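Long-range contacts in protein ElaA (Escherichia coli, PDB 5Z6N), which probably acts as an N-acetyltransferase of the GNAT superfamily, transferring an acetyl group from acetyl coenzyme A to an amine: residues Q5-S10 / H50-K55; G41-G46 / Y62-K67. All coordinates share one frame; numbering follows the deposited sequence.

Contact 1 (Q5-S10 / H50-K55); sequences QDLHHS and HILGWK
Gln5 and Leu7, on the first strand of the GNAT sheet, pair with Leu52 and His50 of the antiparallel strand beside it. Gln5 N gives a hydrogen bond to Leu52 O (3.1 Å), and Leu52 N returns one to Gln5 O. Two residues on, Leu7 N meets His50 O at 2.7 Å, nearly along the C=O axis, and His50 N answers to Leu7 O. Asp6 and Ile51 form the non-hydrogen-bonded pair between them; beside it Ile51 CA makes a CA-H...O contact to Gln5 O (3.2 Å).

Side chains alternate between the two faces. Gln5, Leu7, His50 and Leu52 share one, where Leu7 CD1 meets Leu52 CD1 at 4.0 Å, the two chains crossing at about a right angle beneath helix 14-31. With CG anti to the carbonyl carbon (chi1 -50°) and the chain extended beyond it, Gln5 carries its amide to the indole of Trp54, the two planes 78° apart. Further along the chain, His9 CB abuts the edge of the His50 imidazole in its plane, 3.4 Å from CE1. On the other face Asp6 OD1 lies 4.0 Å from Ile51 CG1, but its stronger partner is Arg49, in a salt bridge; Ile51 packs against helix 91-106. Such antiparallel pairing of the first two strands, with helices on both faces, is typical of the GNAT fold.

Contact 2 (G41-G46 / Y62-K67); sequences GDDLTG and YARILK
Asp42 and Asp43, in a type I beta turn spanning Gly41 to Leu44, meet Arg64 of strand 59-67 in a salt-bridge network on the GNAT sheet. Arg64 NH1 donates to Asp43 OD1 at 3.0 Å with an N-H...O angle of 157°; the oxygen lies in the guanidinium plane, whereas the donor approaches from above the carboxylate plane. The same oxygen takes a salt bridge from Arg24, and Asp43 OD2 is bonded to the Tyr18 hydroxyl of the second subunit, so both carboxylate oxygens are engaged. Arg64 NH2 forms a salt bridge with Asp40. The Arg64 chain, extended from CG to NE, carries the guanidinium to these acids.

Asp42 contributes differently: its CB lies over one guanidinium face, 3.7 Å from Arg64 NH1, while its OD2 makes a long, charge-based salt bridge to Arg64 NH2, with no N-H pointed at it. Its backbone is better served, since Asp42 N bonds to Asp40 and Asp42 O to Asn48. A methionine in place of Arg64 would probably leave Asp40 and Asp42 without their positive mate and Asp43 more dependent on Arg24. Beside this polar cluster, Leu66 CD2 rests 3.8 Å from Asp42 O and 4.0 Å from Asp42 CB.

Overall arrangement
From the N terminus, strand 3-8 leads into helix 14-31 and then the loop holding residues 41-46, before the chain returns as strand 49-54 to close contact 1. Strand 59-67 follows and closes contact 2 back onto that loop. The segments therefore alternate, and the two closures cross. Their centres lie about 11 Å apart. Both reach one sheet in which strand 49-54 sits between 3-8 and 59-67: contact 1 joins its first two strands, while contact 2 fastens the loop to the third. Ile51 N to Ala63 O, a probable hydrogen bond, links neighbouring strands, and another between His9 NE2 and Gly46 O ties the loop to the 5-10 segment.

Contact 1 (Q5-S10 / H50-K55)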
loop_
_atom_site.group_PDB
_atom_site.type_symbol
_atom_site.label_atom_id
_atom_site.label_comp_id
_atom_site.label_asym_id
_atom_site.label_seq_id
_atom_site.Cartn_x
_atom_site.Cartn_y
_atom_site.Cartn_z
ATOM N N GLN B 5 -1.890 15.387 -12.651
ATOM C CA GLN B 5 -2.652 14.405 -13.407
ATOM C C GLN B 5 -3.952 14.124 -12.672
ATOM O O GLN B 5 -3.940 13.839 -11.471
ATOM C CB GLN B 5 -1.852 13.112 -13.606
ATOM C CG GLN B 5 -0.449 13.324 -14.149
ATOM C CD GLN B 5 0.219 12.019 -14.537
ATOM O OE1 GLN B 5 0.226 11.067 -13.766
ATOM N NE2 GLN B 5 0.779 11.967 -15.736
ATOM N N ASP B 6 -5.067 14.226 -13.390
ATOM C CA ASP B 6 -6.403 13.984 -12.856
ATOM C C ASP B 6 -6.860 12.655 -13.450
ATOM O O ASP B 6 -7.478 12.599 -14.510
ATOM C CB ASP B 6 -7.355 15.165 -13.203
ATOM C CG ASP B 6 -8.816 14.858 -12.905
ATOM O OD1 ASP B 6 -9.092 13.914 -12.136
ATOM O OD2 ASP B 6 -9.690 15.595 -13.407
ATOM N N LEU B 7 -6.554 11.576 -12.741
ATOM C CA LEU B 7 -6.700 10.229 -13.276
ATOM C C LEU B 7 -7.968 9.586 -12.739
ATOM O O LEU B 7 -8.131 9.450 -11.522
ATOM C CB LEU B 7 -5.487 9.379 -12.903
ATOM C CG LEU B 7 -4.108 9.866 -13.358
ATOM C CD1 LEU B 7 -3.134 8.722 -13.370
ATOM C CD2 LEU B 7 -4.154 10.530 -14.727
ATOM N N HIS B 8 -8.863 9.192 -13.645
ATOM C CA HIS B 8 -9.823 8.163 -13.289
ATOM C C HIS B 8 -9.051 6.888 -12.983
ATOM O O HIS B 8 -7.972 6.648 -13.531
ATOM C CB HIS B 8 -10.831 7.931 -14.418
ATOM C CG HIS B 8 -11.914 6.957 -14.065
ATOM N ND1 HIS B 8 -13.148 7.359 -13.602
ATOM C CD2 HIS B 8 -11.948 5.602 -14.094
ATOM C CE1 HIS B 8 -13.896 6.297 -13.362
ATOM N NE2 HIS B 8 -13.191 5.218 -13.652
ATOM N N HIS B 9 -9.591 6.073 -12.079
ATOM C CA HIS B 9 -8.830 4.923 -11.601
ATOM C C HIS B 9 -8.496 3.942 -12.719
ATOM O O HIS B 9 -7.532 3.178 -12.589
ATOM C CB HIS B 9 -9.595 4.210 -10.486
ATOM C CG HIS B 9 -10.817 3.486 -10.955
ATOM N ND1 HIS B 9 -10.787 2.166 -11.349
ATOM C CD2 HIS B 9 -12.101 3.890 -11.091
ATOM C CE1 HIS B 9 -12.000 1.788 -11.708
ATOM N NE2 HIS B 9 -12.817 2.815 -11.559
ATOM N N SER B 10 -9.260 3.952 -13.815
ATOM C CA SER B 10 -8.982 3.051 -14.929
ATOM C C SER B 10 -7.729 3.449 -15.698
ATOM O O SER B 10 -7.121 2.595 -16.351
ATOM C CB SER B 10 -10.181 3.003 -15.879
ATOM O OG SER B 10 -10.333 4.223 -16.586
ATOM N N HIS B 50 -8.202 9.988 -9.019
ATOM C CA HIS B 50 -7.033 10.316 -8.218
ATOM C C HIS B 50 -6.280 11.475 -8.856
ATOM O O HIS B 50 -6.185 11.570 -10.085
ATOM C CB HIS B 50 -6.089 9.113 -8.059
ATOM C CG HIS B 50 -6.786 7.827 -7.721
ATOM N ND1 HIS B 50 -7.521 7.108 -8.645
ATOM C CD2 HIS B 50 -6.883 7.149 -6.550
ATOM C CE1 HIS B 50 -8.020 6.033 -8.061
ATOM N NE2 HIS B 50 -7.651 6.035 -6.790
ATOM N N ILE B 51 -5.751 12.355 -8.010
ATOM C CA ILE B 51 -5.015 13.532 -8.447
ATOM C C ILE B 51 -3.608 13.446 -7.874
ATOM O O ILE B 51 -3.435 13.257 -6.665
ATOM C CB ILE B 51 -5.740 14.821 -8.025
ATOM C CG1 ILE B 51 -7.060 14.901 -8.794
ATOM C CG2 ILE B 51 -4.868 16.054 -8.281
ATOM C CD1 ILE B 51 -8.022 15.911 -8.297
ATOM N N LEU B 52 -2.612 13.553 -8.753
ATOM C CA LEU B 52 -1.216 13.322 -8.411
ATOM C C LEU B 52 -0.400 14.550 -8.780
ATOM O O LEU B 52 -0.522 15.067 -9.897
ATOM C CB LEU B 52 -0.657 12.094 -9.147
ATOM C CG LEU B 52 -1.530 10.846 -9.322
ATOM C CD1 LEU B 52 -0.893 9.828 -10.245
ATOM C CD2 LEU B 52 -1.809 10.220 -7.998
ATOM N N GLY B 53 0.429 15.012 -7.847
ATOM C CA GLY B 53 1.384 16.061 -8.148
ATOM C C GLY B 53 2.769 15.479 -8.339
ATOM O O GLY B 53 3.309 14.855 -7.421
ATOM N N TRP B 54 3.353 15.659 -9.522
ATOM C CA TRP B 54 4.647 15.075 -9.856
ATOM C C TRP B 54 5.707 16.161 -9.983
ATOM O O TRP B 54 5.494 17.170 -10.662
ATOM C CB TRP B 54 4.566 14.269 -11.154
ATOM C CG TRP B 54 3.879 12.946 -11.000
ATOM C CD1 TRP B 54 2.578 12.657 -11.294
ATOM C CD2 TRP B 54 4.460 11.731 -10.514
ATOM N NE1 TRP B 54 2.313 11.337 -11.019
ATOM C CE2 TRP B 54 3.453 10.746 -10.539
ATOM C CE3 TRP B 54 5.736 11.380 -10.063
ATOM C CZ2 TRP B 54 3.681 9.436 -10.125
ATOM C CZ3 TRP B 54 5.960 10.082 -9.651
ATOM C CH2 TRP B 54 4.939 9.125 -9.687
ATOM N N LYS B 55 6.850 15.944 -9.336
ATOM C CA LYS B 55 8.015 16.822 -9.436
ATOM C C LYS B 55 9.184 15.961 -9.907
ATOM O O LYS B 55 9.945 15.434 -9.090
ATOM C CB LYS B 55 8.319 17.513 -8.102
ATOM C CG LYS B 55 9.479 18.486 -8.172
ATOM C CD LYS B 55 9.636 19.286 -6.886
ATOM C CE LYS B 55 10.309 20.615 -7.164
ATOM N NZ LYS B 55 10.144 21.027 -8.595
#

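Contact 2 (G41-G46 / Y62-K67)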
loop_
_atom_site.group_PDB
_atom_site.type_symbol
_atom_site.label_atom_id
_atom_site.label_comp_id
_atom_site.label_asym_id
_atom_site.label_seq_id
_atom_site.Cartn_x
_atom_site.Cartn_y
_atom_site.Cartn_z
ATOM N N GLY B 41 -9.670 -0.614 -0.822
ATOM C CA GLY B 41 -10.531 -1.003 -1.925
ATOM C C GLY B 41 -11.086 0.174 -2.701
ATOM O O GLY B 41 -11.194 0.123 -3.930
ATOM N N ASP B 42 -11.402 1.259 -1.992
ATOM C CA ASP B 42 -12.077 2.424 -2.559
ATOM C C ASP B 42 -11.345 3.065 -3.734
ATOM O O ASP B 42 -11.845 4.031 -4.320
ATOM C CB ASP B 42 -12.323 3.466 -1.465
ATOM C CG ASP B 42 -13.158 2.930 -0.324
ATOM O OD1 ASP B 42 -13.705 1.813 -0.453
ATOM O OD2 ASP B 42 -13.263 3.629 0.706
ATOM N N ASP B 43 -10.166 2.559 -4.087
ATOM C CA ASP B 43 -9.367 3.208 -5.119
ATOM C C ASP B 43 -9.694 2.782 -6.544
ATOM O O ASP B 43 -9.595 3.605 -7.460
ATOM C CB ASP B 43 -7.884 2.964 -4.835
ATOM C CG ASP B 43 -7.432 3.602 -3.537
ATOM O OD1 ASP B 43 -7.323 4.845 -3.497
ATOM O OD2 ASP B 43 -7.189 2.863 -2.560
ATOM N N LEU B 44 -10.086 1.528 -6.765
ATOM C CA LEU B 44 -10.366 1.083 -8.124
ATOM C C LEU B 44 -11.810 0.607 -8.140
ATOM O O LEU B 44 -12.065 -0.601 -8.186
ATOM C CB LEU B 44 -9.426 -0.050 -8.524
ATOM C CG LEU B 44 -7.941 0.271 -8.450
ATOM C CD1 LEU B 44 -7.297 -0.636 -7.437
ATOM C CD2 LEU B 44 -7.307 0.112 -9.811
ATOM N N THR B 45 -12.759 1.539 -8.120
ATOM C CA THR B 45 -14.162 1.174 -8.225
ATOM C C THR B 45 -14.930 2.441 -8.568
ATOM O O THR B 45 -14.539 3.550 -8.185
ATOM C CB THR B 45 -14.788 0.474 -7.010
ATOM O OG1 THR B 45 -16.010 -0.169 -7.404
ATOM C CG2 THR B 45 -15.080 1.466 -5.900
ATOM N N GLY B 46 -16.020 2.259 -9.318
ATOM C CA GLY B 46 -16.954 3.322 -9.635
ATOM C C GLY B 46 -16.403 4.419 -10.518
ATOM O O GLY B 46 -15.657 4.151 -11.466
ATOM N N TYR B 62 -0.970 14.514 -3.546
ATOM C CA TYR B 62 -1.961 13.501 -3.879
ATOM C C TYR B 62 -3.267 13.780 -3.151
ATOM O O TYR B 62 -3.265 14.276 -2.021
ATOM C CB TYR B 62 -1.462 12.093 -3.524
ATOM C CG TYR B 62 -2.525 11.017 -3.651
ATOM C CD1 TYR B 62 -2.717 10.361 -4.849
ATOM C CD2 TYR B 62 -3.344 10.676 -2.581
ATOM C CE1 TYR B 62 -3.677 9.396 -4.990
ATOM C CE2 TYR B 62 -4.310 9.713 -2.713
ATOM C CZ TYR B 62 -4.472 9.074 -3.920
ATOM O OH TYR B 62 -5.431 8.104 -4.071
ATOM N N ALA B 63 -4.376 13.433 -3.804
ATOM C CA ALA B 63 -5.688 13.393 -3.176
ATOM C C ALA B 63 -6.590 12.506 -4.020
ATOM O O ALA B 63 -6.444 12.436 -5.243
ATOM C CB ALA B 63 -6.292 14.793 -3.025
ATOM N N ARG B 64 -7.513 11.813 -3.357
ATOM C CA ARG B 64 -8.461 10.949 -4.040
ATOM C C ARG B 64 -9.883 11.431 -3.785
ATOM O O ARG B 64 -10.174 12.088 -2.777
ATOM C CB ARG B 64 -8.316 9.477 -3.612
ATOM C CG ARG B 64 -9.319 9.026 -2.566
ATOM C CD ARG B 64 -9.136 7.541 -2.226
ATOM N NE ARG B 64 -9.691 7.238 -0.919
ATOM C CZ ARG B 64 -9.622 6.040 -0.350
ATOM N NH1 ARG B 64 -9.030 5.034 -0.982
ATOM N NH2 ARG B 64 -10.150 5.833 0.849
ATOM N N ILE B 65 -10.762 11.088 -4.720
ATOM C CA ILE B 65 -12.126 11.591 -4.761
ATOM C C ILE B 65 -13.068 10.400 -4.851
ATOM O O ILE B 65 -12.997 9.620 -5.810
ATOM C CB ILE B 65 -12.334 12.534 -5.954
ATOM C CG1 ILE B 65 -11.314 13.675 -5.929
ATOM C CG2 ILE B 65 -13.741 13.055 -5.968
ATOM C CD1 ILE B 65 -11.343 14.515 -7.179
ATOM N N LEU B 66 -13.951 10.260 -3.869
ATOM C CA LEU B 66 -14.935 9.187 -3.858
ATOM C C LEU B 66 -16.282 9.709 -4.350
ATOM O O LEU B 66 -16.773 10.735 -3.864
ATOM C CB LEU B 66 -15.070 8.585 -2.458
ATOM C CG LEU B 66 -13.757 8.177 -1.782
ATOM C CD1 LEU B 66 -14.008 7.583 -0.417
ATOM C CD2 LEU B 66 -12.960 7.213 -2.638
ATOM N N LYS B 67 -16.860 9.014 -5.326
ATOM C CA LYS B 67 -18.200 9.295 -5.832
ATOM C C LYS B 67 -19.029 8.052 -5.518
ATOM O O LYS B 67 -19.066 7.096 -6.296
ATOM C CB LYS B 67 -18.191 9.627 -7.323
ATOM C CG LYS B 67 -19.579 9.803 -7.911
ATOM C CD LYS B 67 -20.321 10.943 -7.221
ATOM C CE LYS B 67 -21.821 10.829 -7.434
ATOM N NZ LYS B 67 -22.526 10.329 -6.216
#